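Local coordinates for protein N2152 (Neocallimastix frontalis, PDB 5U22) that probably hydrolyses arabinosyl linkages, as a family 39 glycoside hydrolase built from a TIM barrel and a beta sandwich, at residues Y45-N50 and I85-R90; D54-V59 and L91-G96; N63-R68 and G96-I101; N138-E143 and K179-S184; I242-Y247 and Y271-G276. All blocks are in the same frame, centred on the assembly; numbering follows the deposited sequence.

Contact 1: Y45-N50 and I85-R90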
# COMPACT_ATOMS: atom_id res chain seq x y z
N TYR A 45 11.04 0.13 -3.41
CA TYR A 45 12.37 0.70 -3.14
C TYR A 45 12.33 1.71 -1.99
O TYR A 45 13.13 2.65 -1.94
CB TYR A 45 12.98 1.39 -4.38
CG TYR A 45 13.57 0.47 -5.43
CD1 TYR A 45 12.76 -0.21 -6.33
CD2 TYR A 45 14.96 0.35 -5.57
CE1 TYR A 45 13.30 -1.01 -7.33
CE2 TYR A 45 15.52 -0.46 -6.57
CZ TYR A 45 14.68 -1.13 -7.44
OH TYR A 45 15.21 -1.93 -8.43
N GLY A 46 11.36 1.54 -1.09
CA GLY A 46 11.24 2.49 0.01
C GLY A 46 12.26 2.27 1.09
O GLY A 46 12.58 3.20 1.83
N LEU A 47 12.79 1.05 1.18
CA LEU A 47 13.83 0.69 2.13
C LEU A 47 14.94 0.03 1.33
O LEU A 47 14.67 -0.90 0.57
CB LEU A 47 13.30 -0.26 3.20
CG LEU A 47 14.30 -0.81 4.22
CD1 LEU A 47 14.97 0.32 4.98
CD2 LEU A 47 13.60 -1.78 5.17
N ILE A 48 16.17 0.51 1.49
CA ILE A 48 17.30 -0.12 0.79
C ILE A 48 18.39 -0.47 1.79
O ILE A 48 18.15 -0.48 3.01
CB ILE A 48 17.83 0.78 -0.34
CG1 ILE A 48 18.30 2.13 0.19
CG2 ILE A 48 16.72 0.98 -1.40
CD1 ILE A 48 18.82 3.03 -0.91
N GLU A 49 19.60 -0.77 1.29
CA GLU A 49 20.62 -1.39 2.14
C GLU A 49 20.97 -0.49 3.32
O GLU A 49 21.13 -0.98 4.45
CB GLU A 49 21.87 -1.72 1.33
CG GLU A 49 21.73 -2.93 0.40
CD GLU A 49 21.25 -2.55 -0.99
OE1 GLU A 49 20.66 -1.45 -1.13
OE2 GLU A 49 21.48 -3.34 -1.94
N ASN A 50 21.11 0.82 3.09
CA ASN A 50 21.48 1.69 4.20
C ASN A 50 20.77 3.04 4.14
O ASN A 50 21.28 4.02 4.70
CB ASN A 50 23.01 1.88 4.24
CG ASN A 50 23.51 2.27 5.63
OD1 ASN A 50 22.97 1.83 6.64
ND2 ASN A 50 24.54 3.12 5.68
N ILE A 85 17.43 -9.36 -0.33
CA ILE A 85 17.89 -10.17 0.80
C ILE A 85 18.43 -9.27 1.90
O ILE A 85 18.16 -9.51 3.09
CB ILE A 85 18.93 -11.21 0.33
CG1 ILE A 85 18.23 -12.27 -0.54
CG2 ILE A 85 19.59 -11.87 1.54
CD1 ILE A 85 19.14 -13.34 -1.07
N LYS A 86 19.19 -8.23 1.54
CA LYS A 86 19.63 -7.25 2.52
C LYS A 86 18.45 -6.50 3.13
O LYS A 86 18.46 -6.19 4.32
CB LYS A 86 20.62 -6.26 1.89
CG LYS A 86 21.93 -6.86 1.39
CD LYS A 86 22.43 -8.01 2.28
CE LYS A 86 23.03 -7.54 3.60
NZ LYS A 86 22.71 -8.48 4.72
N VAL A 87 17.44 -6.19 2.32
CA VAL A 87 16.29 -5.45 2.85
C VAL A 87 15.50 -6.33 3.81
O VAL A 87 15.09 -5.89 4.90
CB VAL A 87 15.41 -4.94 1.69
CG1 VAL A 87 14.09 -4.39 2.22
CG2 VAL A 87 16.15 -3.88 0.91
N ALA A 88 15.29 -7.60 3.44
CA ALA A 88 14.61 -8.54 4.33
C ALA A 88 15.35 -8.68 5.66
O ALA A 88 14.72 -8.81 6.71
CB ALA A 88 14.47 -9.90 3.65
N GLN A 89 16.68 -8.63 5.64
CA GLN A 89 17.41 -8.69 6.91
C GLN A 89 17.14 -7.46 7.76
O GLN A 89 16.95 -7.57 8.98
CB GLN A 89 18.91 -8.86 6.67
CG GLN A 89 19.72 -8.93 7.97
CD GLN A 89 19.34 -10.11 8.88
OE1 GLN A 89 19.26 -11.26 8.43
NE2 GLN A 89 19.13 -9.82 10.16
N ARG A 90 17.13 -6.27 7.15
CA ARG A 90 16.79 -5.08 7.93
C ARG A 90 15.40 -5.21 8.54
O ARG A 90 15.18 -4.83 9.69
CB ARG A 90 16.86 -3.82 7.06
CG ARG A 90 18.22 -3.59 6.40
CD ARG A 90 18.35 -2.15 5.91
NE ARG A 90 18.51 -1.24 7.03
CZ ARG A 90 18.50 0.09 6.93
NH1 ARG A 90 18.33 0.68 5.75
NH2 ARG A 90 18.66 0.84 8.02
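R90 reaches from helix 84-91 of the TIM barrel to the backbone of I48, in the loop that precedes helix 55-58. Its NH1 donates to I48 O at 3.0 Å with an N-H...O angle of 162°, and the oxygen lies in the guanidinium plane, at the edge of the group. Beside this bond L47 CD1 rests 3.5 Å from R90 NH1, while R90 CD approaches E49 O at 3.4 Å. The bend at chi3 (72°) turns the guanidinium out of line with an otherwise extended chain. One turn earlier on the helix, V87 CG1 makes the apolar contact, 4.0 Å from L47 CD2, the two side chains running alongside in opposite senses. V87 CG2 packs closely on the carbonyl, 3.3 Å from L47 O, an approach that suits a small residue. Further out, R90 NH2 donates to P52 O, a second loop carbonyl. With an alanine here, I48 O and P52 O would probably lose these donors and the loop be freer to shift. E49 sends its carboxylate to the backbone nitrogens of G82 and D83, ahead of the helix, and its CG lies across K86 CB, 3.8 Å away.

Contact 2: D54-V59 and L91-G96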
# COMPACT_ATOMS: atom_id res chain seq x y z
N ASP A 54 18.76 5.38 9.85
CA ASP A 54 18.25 5.20 11.21
C ASP A 54 16.98 4.37 11.14
O ASP A 54 15.87 4.91 11.06
CB ASP A 54 18.01 6.56 11.85
CG ASP A 54 17.58 6.47 13.30
OD1 ASP A 54 17.20 5.38 13.76
OD2 ASP A 54 17.58 7.53 13.97
N TYR A 55 17.13 3.05 11.19
CA TYR A 55 15.97 2.16 11.13
C TYR A 55 15.03 2.41 12.30
O TYR A 55 13.81 2.47 12.12
CB TYR A 55 16.40 0.69 11.10
CG TYR A 55 15.25 -0.26 10.78
CD1 TYR A 55 14.33 -0.62 11.76
CD2 TYR A 55 15.08 -0.78 9.50
CE1 TYR A 55 13.27 -1.47 11.47
CE2 TYR A 55 14.04 -1.63 9.21
CZ TYR A 55 13.13 -1.97 10.19
OH TYR A 55 12.10 -2.80 9.89
N LYS A 56 15.58 2.57 13.51
CA LYS A 56 14.74 2.62 14.70
C LYS A 56 13.87 3.87 14.74
O LYS A 56 12.76 3.83 15.29
CB LYS A 56 15.60 2.55 15.96
CG LYS A 56 16.40 1.25 16.08
CD LYS A 56 17.18 1.19 17.40
CE LYS A 56 18.06 -0.04 17.47
NZ LYS A 56 17.26 -1.29 17.47
N SER A 57 14.36 5.00 14.22
CA SER A 57 13.60 6.24 14.26
C SER A 57 12.66 6.40 13.08
O SER A 57 11.58 6.98 13.24
CB SER A 57 14.51 7.46 14.30
OG SER A 57 15.35 7.45 15.44
N LEU A 58 13.05 5.90 11.91
CA LEU A 58 12.36 6.21 10.67
C LEU A 58 11.56 5.05 10.08
O LEU A 58 10.57 5.31 9.41
CB LEU A 58 13.38 6.72 9.64
CG LEU A 58 14.16 7.96 10.08
CD1 LEU A 58 15.17 8.39 9.01
CD2 LEU A 58 13.22 9.11 10.41
N VAL A 59 11.95 3.80 10.33
CA VAL A 59 11.24 2.66 9.75
C VAL A 59 10.39 1.97 10.80
O VAL A 59 9.18 1.80 10.64
CB VAL A 59 12.22 1.67 9.10
CG1 VAL A 59 11.47 0.53 8.45
CG2 VAL A 59 13.12 2.39 8.09
N LEU A 91 14.45 -5.77 7.78
CA LEU A 91 13.06 -5.81 8.21
C LEU A 91 12.81 -6.78 9.36
O LEU A 91 11.74 -6.72 9.97
CB LEU A 91 12.15 -6.18 7.02
CG LEU A 91 11.94 -5.04 6.03
CD1 LEU A 91 11.26 -5.54 4.75
CD2 LEU A 91 11.12 -3.92 6.67
N LYS A 92 13.76 -7.66 9.66
CA LYS A 92 13.60 -8.54 10.83
C LYS A 92 13.44 -7.74 12.11
O LYS A 92 12.88 -8.26 13.08
CB LYS A 92 14.80 -9.49 10.95
CG LYS A 92 14.83 -10.59 9.92
N GLU A 93 13.91 -6.49 12.13
CA GLU A 93 13.71 -5.63 13.29
C GLU A 93 12.25 -5.23 13.46
O GLU A 93 11.85 -4.82 14.56
CB GLU A 93 14.60 -4.40 13.17
CG GLU A 93 14.51 -3.44 14.34
CD GLU A 93 15.75 -2.57 14.51
OE1 GLU A 93 16.56 -2.48 13.56
OE2 GLU A 93 15.91 -1.99 15.60
N SER A 94 11.43 -5.38 12.41
CA SER A 94 9.98 -5.23 12.49
C SER A 94 9.34 -6.59 12.27
O SER A 94 9.02 -6.96 11.12
CB SER A 94 9.47 -4.23 11.45
OG SER A 94 10.06 -2.96 11.63
N PRO A 95 9.12 -7.38 13.32
CA PRO A 95 8.81 -8.81 13.13
C PRO A 95 7.56 -9.09 12.31
O PRO A 95 7.47 -10.17 11.71
CB PRO A 95 8.66 -9.32 14.57
CG PRO A 95 9.57 -8.45 15.35
CD PRO A 95 9.44 -7.08 14.73
N GLY A 96 6.59 -8.18 12.24
CA GLY A 96 5.45 -8.46 11.37
C GLY A 96 5.66 -8.18 9.89
O GLY A 96 4.85 -8.61 9.07
O HOH W 1 7.92 -0.94 10.88
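Y55 and E93 carry this contact, in which the short helix 55-58 packs against the type I beta turn L91-S94 that leads from helix 84-91 toward the next strand of the TIM barrel. The first torsion of Y55 (chi1 -170°) swings the ring away from the backbone N and out toward the turn, and the E93 side chain runs alongside it in the opposite sense. The carboxylate and ring planes are only 7° apart; E93 CB comes within 3.6 Å of Y55 CE1, and E93 OE1 within 3.4 Å of Y55 CD1. A tyrosine suits the place because it offers apolar carbon to the glutamate's aliphatic stem and still ends in a hydroxyl. That hydroxyl hydrogen-bonds S94 OG at 2.7 Å, with the serine oxygen in the plane of the ring, while L91 CD2 lies 3.5 Å from Y55 OH. V59 CB sits over the centre of one face, 3.6 Å above the ring plane, so the residue just after the helix backs the ring and limits its tilt. K56 pairs with E93 OE2 in a salt bridge near the surface, though the modelled separation is too short to be trusted. D54, at the N-cap, accepts from S57 N through OD1. Lastly, water 1 spans the two segments, 3.0 Å from S94 OG and donating to V59 O.

Contact 3: N63-R68 and G96-I101; sequences NINVMR and GARVTI
The R98 guanidinium has V66 CG2 over one face, 3.4 Å above its plane and offset toward the rim, and N65 OD1 at its edge. R98 NH1 donates to N65 OD1 at 3.2 Å, the donor standing above the amide plane, and also to G96 O at 3.1 Å. Two acceptors thus share one terminal nitrogen, and bends at chi2 and chi3 fold the arginine back to meet them. An asparagine suits the place, since it can accept through OD1 while its ND2 donates to the backbone oxygens of C39 and D274. The second guanidinium, that of R68, has T100 CG2 at its edge, and R68 CG passes 3.9 Å from T100 CB. The extended R68 chain carries its polar end to the carboxylates of E143 and E246.

Beneath these side chains the strands pair in parallel, V66 with R98, M67 with V99 and R68 with T100. R98 N donates to N65 O, M67 N to R98 O at 2.8 Å, and T100 N to M67 O at 2.7 Å. V66 CG1 packs 3.5 Å from T100 OG1 on the R68 side of the sheet; on the other side M67 CB meets V99 CG2 at 4.0 Å, and V99 continues against helix 84-91. This is the strand pairing of a beta-alpha-beta crossover, the repeating element of a TIM barrel, with R68 pointing into its centre near a bound molecule probably from the crystallisation liquor.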
# COMPACT_ATOMS: atom_id res chain seq x y z
N ASN A 63 5.28 0.66 11.62
CA ASN A 63 4.53 -0.60 11.63
C ASN A 63 4.32 -1.12 10.21
O ASN A 63 3.21 -1.48 9.81
CB ASN A 63 3.20 -0.42 12.36
CG ASN A 63 2.77 -1.65 13.13
OD1 ASN A 63 3.49 -2.64 13.21
ND2 ASN A 63 1.58 -1.57 13.73
N ILE A 64 5.42 -1.15 9.45
CA ILE A 64 5.41 -1.57 8.05
C ILE A 64 4.70 -2.90 7.86
O ILE A 64 4.87 -3.84 8.65
CB ILE A 64 6.87 -1.65 7.56
CG1 ILE A 64 7.51 -0.25 7.52
CG2 ILE A 64 6.95 -2.32 6.19
CD1 ILE A 64 6.84 0.69 6.51
N ASN A 65 3.93 -3.00 6.77
CA ASN A 65 3.29 -4.25 6.37
C ASN A 65 4.19 -4.98 5.38
O ASN A 65 4.95 -5.87 5.77
CB ASN A 65 1.90 -3.98 5.78
CG ASN A 65 1.16 -5.24 5.42
OD1 ASN A 65 1.31 -6.28 6.08
ND2 ASN A 65 0.36 -5.17 4.37
N VAL A 66 4.16 -4.59 4.11
CA VAL A 66 4.93 -5.27 3.07
C VAL A 66 5.65 -4.22 2.23
O VAL A 66 5.00 -3.33 1.67
CB VAL A 66 4.06 -6.15 2.17
CG1 VAL A 66 4.94 -6.90 1.19
CG2 VAL A 66 3.24 -7.13 2.98
N MET A 67 6.98 -4.34 2.14
CA MET A 67 7.76 -3.54 1.21
C MET A 67 7.93 -4.28 -0.11
O MET A 67 7.55 -5.44 -0.25
CB MET A 67 9.13 -3.20 1.80
CG MET A 67 9.08 -2.52 3.15
SD MET A 67 8.30 -0.88 3.14
CE MET A 67 9.58 0.16 2.43
N ARG A 68 8.55 -3.61 -1.09
CA ARG A 68 8.91 -4.23 -2.36
C ARG A 68 10.33 -3.85 -2.71
O ARG A 68 10.74 -2.70 -2.53
CB ARG A 68 7.94 -3.80 -3.48
CG ARG A 68 8.09 -4.52 -4.83
CD ARG A 68 6.77 -4.29 -5.57
NE ARG A 68 6.63 -4.78 -6.94
CZ ARG A 68 6.64 -3.99 -8.02
NH1 ARG A 68 6.88 -2.68 -7.90
NH2 ARG A 68 6.44 -4.51 -9.22
N GLY A 96 6.59 -8.18 12.24
CA GLY A 96 5.45 -8.46 11.37
C GLY A 96 5.66 -8.18 9.89
O GLY A 96 4.85 -8.61 9.07
N ALA A 97 6.73 -7.48 9.53
CA ALA A 97 6.89 -6.95 8.17
C ALA A 97 7.42 -8.00 7.20
O ALA A 97 8.13 -8.94 7.59
CB ALA A 97 7.83 -5.75 8.19
N ARG A 98 7.08 -7.84 5.91
CA ARG A 98 7.56 -8.70 4.84
C ARG A 98 7.99 -7.85 3.66
O ARG A 98 7.77 -6.64 3.62
CB ARG A 98 6.50 -9.71 4.35
CG ARG A 98 6.36 -10.93 5.24
CD ARG A 98 5.20 -10.78 6.16
NE ARG A 98 3.92 -10.77 5.46
CZ ARG A 98 3.01 -9.82 5.57
NH1 ARG A 98 3.23 -8.77 6.38
NH2 ARG A 98 1.86 -9.91 4.91
N VAL A 99 8.61 -8.49 2.67
CA VAL A 99 9.07 -7.75 1.50
C VAL A 99 8.87 -8.59 0.24
O VAL A 99 9.17 -9.78 0.22
CB VAL A 99 10.54 -7.30 1.64
CG1 VAL A 99 11.48 -8.49 1.90
CG2 VAL A 99 10.96 -6.50 0.42
N THR A 100 8.32 -7.95 -0.79
CA THR A 100 8.07 -8.58 -2.08
C THR A 100 9.37 -8.68 -2.88
O THR A 100 10.12 -7.70 -2.97
CB THR A 100 7.05 -7.76 -2.87
OG1 THR A 100 5.82 -7.67 -2.13
CG2 THR A 100 6.78 -8.36 -4.25
N ILE A 101 9.63 -9.84 -3.47
CA ILE A 101 10.77 -10.04 -4.36
C ILE A 101 10.38 -9.71 -5.79
O ILE A 101 9.66 -10.48 -6.44
CB ILE A 101 11.29 -11.48 -4.28
CG1 ILE A 101 11.74 -11.79 -2.85
CG2 ILE A 101 12.43 -11.68 -5.28
CD1 ILE A 101 11.89 -13.27 -2.56

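Contact 4: N138-E143 and K179-S184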
# COMPACT_ATOMS: atom_id res chain seq x y z
N ASN A 138 10.83 -13.98 5.81
CA ASN A 138 9.94 -12.83 5.80
C ASN A 138 9.77 -12.23 4.40
O ASN A 138 9.49 -11.03 4.27
CB ASN A 138 10.41 -11.76 6.79
CG ASN A 138 11.83 -11.28 6.54
OD1 ASN A 138 12.61 -11.93 5.85
ND2 ASN A 138 12.17 -10.13 7.12
N PHE A 139 9.91 -13.04 3.36
CA PHE A 139 9.53 -12.60 2.04
C PHE A 139 8.03 -12.80 1.84
O PHE A 139 7.44 -13.75 2.37
CB PHE A 139 10.31 -13.35 0.96
CG PHE A 139 11.79 -13.29 1.14
CD1 PHE A 139 12.50 -12.16 0.80
CD2 PHE A 139 12.47 -14.38 1.68
CE1 PHE A 139 13.89 -12.12 0.96
CE2 PHE A 139 13.84 -14.34 1.86
CZ PHE A 139 14.55 -13.20 1.49
N TYR A 140 7.43 -11.88 1.10
CA TYR A 140 6.01 -11.91 0.78
C TYR A 140 5.71 -12.88 -0.36
O TYR A 140 4.65 -13.51 -0.38
CB TYR A 140 5.57 -10.51 0.41
CG TYR A 140 4.09 -10.25 0.26
CD1 TYR A 140 3.20 -10.48 1.30
CD2 TYR A 140 3.59 -9.69 -0.92
CE1 TYR A 140 1.84 -10.18 1.16
CE2 TYR A 140 2.25 -9.40 -1.06
CZ TYR A 140 1.38 -9.65 -0.03
OH TYR A 140 0.05 -9.33 -0.20
N GLY A 141 6.63 -12.98 -1.30
CA GLY A 141 6.47 -13.88 -2.43
C GLY A 141 7.46 -13.53 -3.51
O GLY A 141 8.18 -12.53 -3.43
N ASN A 142 7.51 -14.41 -4.51
CA ASN A 142 8.29 -14.19 -5.73
C ASN A 142 7.39 -13.56 -6.79
O ASN A 142 6.44 -14.19 -7.26
CB ASN A 142 8.85 -15.50 -6.28
CG ASN A 142 9.88 -16.14 -5.36
OD1 ASN A 142 9.85 -17.36 -5.13
ND2 ASN A 142 10.78 -15.34 -4.85
N GLU A 143 7.71 -12.33 -7.19
CA GLU A 143 6.95 -11.61 -8.20
C GLU A 143 7.64 -11.79 -9.55
O GLU A 143 8.81 -11.40 -9.70
CB GLU A 143 6.84 -10.14 -7.82
CG GLU A 143 5.95 -9.31 -8.73
CD GLU A 143 5.95 -7.84 -8.36
OE1 GLU A 143 6.80 -7.42 -7.54
OE2 GLU A 143 5.09 -7.10 -8.90
N LYS A 179 5.03 -17.94 -2.13
CA LYS A 179 3.95 -17.39 -2.93
C LYS A 179 4.48 -16.86 -4.26
O LYS A 179 5.61 -16.39 -4.35
CB LYS A 179 3.26 -16.26 -2.18
CG LYS A 179 2.72 -16.67 -0.82
CD LYS A 179 1.39 -17.37 -0.97
CE LYS A 179 0.75 -17.63 0.39
NZ LYS A 179 1.51 -18.64 1.16
N ILE A 180 3.63 -16.94 -5.28
CA ILE A 180 3.92 -16.37 -6.60
C ILE A 180 2.97 -15.20 -6.83
O ILE A 180 1.75 -15.33 -6.66
CB ILE A 180 3.80 -17.42 -7.70
CG1 ILE A 180 4.87 -18.50 -7.51
CG2 ILE A 180 3.99 -16.77 -9.07
CD1 ILE A 180 4.75 -19.68 -8.49
N ILE A 181 3.53 -14.06 -7.24
CA ILE A 181 2.82 -12.78 -7.28
C ILE A 181 2.79 -12.26 -8.71
O ILE A 181 3.83 -12.23 -9.38
CB ILE A 181 3.50 -11.75 -6.37
CG1 ILE A 181 3.50 -12.21 -4.91
CG2 ILE A 181 2.82 -10.37 -6.49
CD1 ILE A 181 4.43 -11.36 -4.04
N GLY A 182 1.63 -11.82 -9.16
CA GLY A 182 1.55 -11.14 -10.45
C GLY A 182 0.11 -10.94 -10.87
O GLY A 182 -0.80 -11.22 -10.10
N PRO A 183 -0.11 -10.47 -12.10
CA PRO A 183 0.87 -10.24 -13.17
C PRO A 183 1.51 -8.86 -13.16
O PRO A 183 2.29 -8.58 -14.06
CB PRO A 183 0.04 -10.43 -14.43
CG PRO A 183 -1.30 -9.88 -14.04
CD PRO A 183 -1.48 -10.20 -12.56
N SER A 184 1.17 -8.01 -12.18
CA SER A 184 1.85 -6.73 -11.95
C SER A 184 1.59 -5.71 -13.06
O SER A 184 2.48 -4.92 -13.39
CB SER A 184 3.35 -6.93 -11.74
OG SER A 184 3.59 -7.98 -10.81
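E143 OE2 is gripped by two donors: S184 OG donates to its anti lone pair at 2.6 Å, and N245 ND2 donates to it from a strand further round the barrel. The other oxygen, OE1, is engaged by R68. An extended chain, with CG anti to the backbone N (chi1 -175°), carries the carboxylate out to S184. S184 follows a cis peptide bond before P183 and has positive phi, a local turn of the chain that brings its hydroxyl to the carboxylate. The parallel strands 139-143 and 180-184 are joined by N142 N to K179 O at 2.7 Å and I181 N to N142 O at 2.9 Å. I181 CD1 reaches over G141, 3.6 Å from its CA, and ends 3.6 Å from Y140 CD2, its side chain lying across that of the tyrosine. Glycine fits because a CB there would clash with I181 CD1. A leucine in place of E143 would probably leave S184 OG without its strong acceptor, N245 ND2 without this mate and the buried R68 charge short of one of its carboxylates. Donors on both oxygens fix the rotation of the carboxylate and hold it in place in the pocket.

Contact 5: I242-Y247 and Y271-G276; sequences ITINEY and YKVDSG
In the beta-alpha-beta unit of strand 242-247, helix 258-270 and strand 275-278, the end of the incoming loop and the start of strand 275-278 meet strand 242-247 at I242 O. D274 N lies 2.8 Å from I242 O with a bent N-H...O angle of 131°, and S275 N lies 3.2 Å from it with a straighter 157°; both are in the carbonyl plane. I244 N then donates to S275 O at 2.9 Å, setting T243 opposite S275 and I244 opposite G276 in parallel register. T243 OG1 and S275 OG hydrogen-bond at 2.7 Å; the serine's chi1 of 62° places OG between its own N and carbonyl carbon, facing the threonine. Small hydroxyl residues suit this crowded interior, where S275 OG also has a weak bond with Y140. V273, just before the strand, packs its CG2 on I242 CG2 and its CG1 on I244 CG1. Y247 turns its ring edge to G276, CE1 being 3.5 Å from G276 C, and a CB on the glycine would be tight against it. Water 2 links I242 N to K272 O, beside the Schellman motif that ends the helix. Such a crossover is typical of a TIM barrel, and at the corner of the chain E246 OE1 hydrogen-bonds a bound molecule, probably from the crystallisation liquor, in the central pocket.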
# COMPACT_ATOMS: atom_id res chain seq x y z
N ILE A 242 -5.02 -9.59 -2.65
CA ILE A 242 -4.69 -8.54 -3.60
C ILE A 242 -3.51 -7.74 -3.07
O ILE A 242 -3.53 -7.30 -1.91
CB ILE A 242 -5.88 -7.60 -3.85
CG1 ILE A 242 -7.07 -8.38 -4.42
CG2 ILE A 242 -5.48 -6.44 -4.75
CD1 ILE A 242 -8.34 -7.55 -4.48
N THR A 243 -2.50 -7.52 -3.91
CA THR A 243 -1.42 -6.60 -3.59
C THR A 243 -1.35 -5.51 -4.65
O THR A 243 -1.12 -5.79 -5.83
CB THR A 243 -0.09 -7.34 -3.41
OG1 THR A 243 0.92 -6.40 -3.04
CG2 THR A 243 0.37 -8.07 -4.67
N ILE A 244 -1.58 -4.26 -4.23
CA ILE A 244 -1.43 -3.13 -5.14
C ILE A 244 -0.05 -2.57 -4.89
O ILE A 244 0.11 -1.65 -4.09
CB ILE A 244 -2.53 -2.07 -4.92
CG1 ILE A 244 -3.92 -2.71 -5.05
CG2 ILE A 244 -2.40 -0.92 -5.93
CD1 ILE A 244 -4.13 -3.46 -6.36
N ASN A 245 0.97 -3.14 -5.53
CA ASN A 245 2.32 -2.95 -5.02
C ASN A 245 3.04 -1.77 -5.65
O ASN A 245 4.25 -1.63 -5.45
CB ASN A 245 3.15 -4.25 -5.11
CG ASN A 245 3.24 -4.83 -6.51
OD1 ASN A 245 3.03 -4.14 -7.51
ND2 ASN A 245 3.59 -6.11 -6.60
N GLU A 246 2.31 -0.91 -6.36
CA GLU A 246 2.69 0.48 -6.60
C GLU A 246 1.42 1.31 -6.62
O GLU A 246 0.50 0.98 -7.37
CB GLU A 246 3.44 0.66 -7.93
CG GLU A 246 4.80 -0.08 -8.00
CD GLU A 246 5.56 0.24 -9.26
OE1 GLU A 246 5.39 1.37 -9.76
OE2 GLU A 246 6.31 -0.63 -9.76
N TYR A 247 1.36 2.37 -5.82
CA TYR A 247 0.20 3.26 -5.88
C TYR A 247 0.60 4.71 -5.66
O TYR A 247 1.47 5.01 -4.84
CB TYR A 247 -0.89 2.87 -4.86
CG TYR A 247 -0.60 3.06 -3.38
CD1 TYR A 247 -0.18 1.98 -2.60
CD2 TYR A 247 -0.82 4.27 -2.74
CE1 TYR A 247 0.06 2.13 -1.24
CE2 TYR A 247 -0.58 4.43 -1.39
CZ TYR A 247 -0.15 3.36 -0.64
OH TYR A 247 0.08 3.52 0.70
N TYR A 271 -11.81 -2.42 0.80
CA TYR A 271 -11.90 -3.62 -0.03
C TYR A 271 -10.98 -4.73 0.45
O TYR A 271 -10.80 -5.73 -0.27
CB TYR A 271 -11.63 -3.25 -1.49
CG TYR A 271 -12.80 -2.49 -2.08
CD1 TYR A 271 -13.89 -3.17 -2.61
CD2 TYR A 271 -12.85 -1.10 -2.04
CE1 TYR A 271 -14.98 -2.48 -3.13
CE2 TYR A 271 -13.94 -0.41 -2.54
CZ TYR A 271 -15.00 -1.10 -3.09
OH TYR A 271 -16.08 -0.42 -3.59
N LYS A 272 -10.42 -4.60 1.65
CA LYS A 272 -9.64 -5.67 2.28
C LYS A 272 -8.45 -6.07 1.42
O LYS A 272 -8.10 -7.25 1.31
CB LYS A 272 -10.53 -6.87 2.61
CG LYS A 272 -11.67 -6.49 3.56
CD LYS A 272 -12.50 -7.70 3.98
CE LYS A 272 -13.97 -7.49 3.68
N VAL A 273 -7.80 -5.07 0.82
CA VAL A 273 -6.55 -5.31 0.12
C VAL A 273 -5.54 -5.90 1.08
O VAL A 273 -5.43 -5.48 2.24
CB VAL A 273 -6.05 -3.99 -0.50
CG1 VAL A 273 -4.59 -4.10 -0.91
CG2 VAL A 273 -6.91 -3.65 -1.71
N ASP A 274 -4.79 -6.90 0.61
CA ASP A 274 -3.83 -7.56 1.49
C ASP A 274 -2.62 -6.67 1.75
O ASP A 274 -2.15 -6.58 2.89
CB ASP A 274 -3.41 -8.89 0.88
CG ASP A 274 -2.63 -9.74 1.86
OD1 ASP A 274 -3.23 -10.15 2.87
OD2 ASP A 274 -1.45 -9.99 1.60
N SER A 275 -2.09 -6.03 0.71
CA SER A 275 -0.95 -5.14 0.87
C SER A 275 -0.96 -4.10 -0.22
O SER A 275 -1.44 -4.34 -1.33
CB SER A 275 0.39 -5.90 0.83
OG SER A 275 0.60 -6.56 -0.41
N GLY A 276 -0.44 -2.92 0.10
CA GLY A 276 -0.26 -1.87 -0.89
C GLY A 276 1.08 -1.20 -0.68
O GLY A 276 1.49 -0.99 0.46
O HOH W 2 -6.91 -9.06 -0.43

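From the N terminus, the first segments of contacts 1, 2 and 3 come in order (45-50, 54-59, 63-68), and their partners follow in the same order (85-90, 91-96, 96-101), so the three loops cross one another. Together they tie the early loop and short helix to one beta-alpha-beta unit; contacts 2 and 3 share G96, and L91 packs on V99. Contacts 4 and 5 then close separate loops, in series, further round the same parallel sheet. The barrel's interior joins these distant parts: R68 brings contacts 3, 4 and 5 together, and N65 of contact 3 also reaches the backbone of D274 in contact 5.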